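Local coordinates for enoyl-CoA hydratase/isomerase family protein (Mycobacterium tuberculosis, PDB 4FN7) that probably hydrates unsaturated acyl-CoA thioesters in lipid metabolism, as a member of the crotonase superfamily, at residues A140-E143 with I144-L147. Numbering follows the deposited sequence.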
loop_
_atom_site.group_PDB
_atom_site.type_symbol
_atom_site.label_atom_id
_atom_site.label_comp_id
_atom_site.label_asym_id
_atom_site.label_seq_id
_atom_site.Cartn_x
_atom_site.Cartn_y
_atom_site.Cartn_z
ATOM N N ALA A 140 -10.970 -4.524 14.649
ATOM C CA ALA A 140 -11.632 -5.029 13.446
ATOM C C ALA A 140 -11.757 -3.937 12.386
ATOM O O ALA A 140 -11.587 -4.197 11.194
ATOM C CB ALA A 140 -12.996 -5.635 13.775
ATOM N N ALA A 141 -12.050 -2.714 12.822
ATOM C CA ALA A 141 -12.169 -1.580 11.910
ATOM C C ALA A 141 -10.824 -1.236 11.293
ATOM O O ALA A 141 -10.728 -0.941 10.098
ATOM C CB ALA A 141 -12.739 -0.370 12.638
ATOM N N LEU A 142 -9.781 -1.254 12.118
ATOM C CA LEU A 142 -8.434 -1.031 11.609
ATOM C C LEU A 142 -8.089 -2.022 10.499
ATOM O O LEU A 142 -7.534 -1.647 9.471
ATOM C CB LEU A 142 -7.398 -1.101 12.740
ATOM C CG LEU A 142 -7.451 0.042 13.759
ATOM C CD1 LEU A 142 -6.500 -0.233 14.919
ATOM C CD2 LEU A 142 -7.110 1.363 13.095
ATOM N N GLU A 143 -8.429 -3.287 10.708
ATOM C CA GLU A 143 -8.108 -4.317 9.724
ATOM C C GLU A 143 -8.872 -4.109 8.412
ATOM O O GLU A 143 -8.328 -4.328 7.326
ATOM C CB GLU A 143 -8.368 -5.699 10.313
ATOM C CG GLU A 143 -7.459 -6.016 11.500
ATOM C CD GLU A 143 -5.994 -6.193 11.103
ATOM O OE1 GLU A 143 -5.716 -6.460 9.916
ATOM O OE2 GLU A 143 -5.113 -6.072 11.982
ATOM N N ILE A 144 -10.125 -3.672 8.513
ATOM C CA ILE A 144 -10.912 -3.366 7.320
ATOM C C ILE A 144 -10.234 -2.246 6.530
ATOM O O ILE A 144 -10.052 -2.346 5.318
ATOM C CB ILE A 144 -12.360 -2.985 7.686
ATOM C CG1 ILE A 144 -13.079 -4.212 8.256
ATOM C CG2 ILE A 144 -13.100 -2.464 6.463
ATOM C CD1 ILE A 144 -14.360 -3.885 8.987
ATOM N N MET A 145 -9.839 -1.180 7.216
ATOM C CA MET A 145 -9.198 -0.065 6.527
ATOM C C MET A 145 -7.834 -0.444 5.976
ATOM O O MET A 145 -7.467 -0.038 4.866
ATOM C CB MET A 145 -9.090 1.155 7.436
ATOM C CG MET A 145 -10.393 1.912 7.508
ATOM S SD MET A 145 -10.251 3.413 8.464
ATOM C CE MET A 145 -9.998 2.682 9.999
ATOM N N LYS A 146 -7.096 -1.234 6.748
ATOM C CA LYS A 146 -5.748 -1.628 6.363
ATOM C C LYS A 146 -5.768 -2.433 5.061
ATOM O O LYS A 146 -4.814 -2.410 4.294
ATOM C CB LYS A 146 -5.095 -2.452 7.471
ATOM C CG LYS A 146 -3.587 -2.558 7.339
ATOM C CD LYS A 146 -3.008 -3.640 8.248
ATOM C CE LYS A 146 -3.310 -3.391 9.704
ATOM N NZ LYS A 146 -2.713 -4.473 10.538
ATOM N N LEU A 147 -6.866 -3.144 4.824
ATOM C CA LEU A 147 -7.013 -3.972 3.637
ATOM C C LEU A 147 -7.118 -3.140 2.360
ATOM O O LEU A 147 -6.813 -3.633 1.275
ATOM C CB LEU A 147 -8.241 -4.873 3.795
ATOM C CG LEU A 147 -8.549 -5.854 2.664
ATOM C CD1 LEU A 147 -7.421 -6.867 2.501
ATOM C CD2 LEU A 147 -9.859 -6.567 2.946
HETATM O O HOH W 1 -3.222 -4.212 12.916
#
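E143 and K146, three residues apart on helix 139-148, form a salt bridge in which K146 NZ lies 3.2 Å from E143 OE2. The two side chains run alongside each other in the same direction. NZ meets the carboxylate from above, 39° out of its plane, and E143 OE1 is farther from K146 NZ, at 3.7 Å. K146 starts with CG anti to the backbone N (chi1 -163°) and turns at chi3, while E143 bends at chi2, which brings the two charged ends together. Water 1 donates to E143 OE2 at 2.8 Å; its contact with K146 NZ is too short to be more than doubtful.

Backbone bonds of the i to i+4 pattern identify an alpha-helix: I144 N to A140 O, M145 N to A141 O, K146 N to L142 O at 2.8 Å, and L147 N to E143 O. The last is the least straight, with an N-H...O angle of 137°.

Apolar contact is slight, L142 CD2 standing 4.4 Å from M145 CE. Both side chains pack instead on T158 of helix 151-159, whereas I144 and L147 touch helices 73-90 and 200-223. L142 also meets R209 of the third subunit.

The chemistry thus combines two roles: buried apolar side chains pack on neighbouring helices, and a partly exposed ion pair, whose members probably offset each other's charge, also touches A217, I218 and Y154.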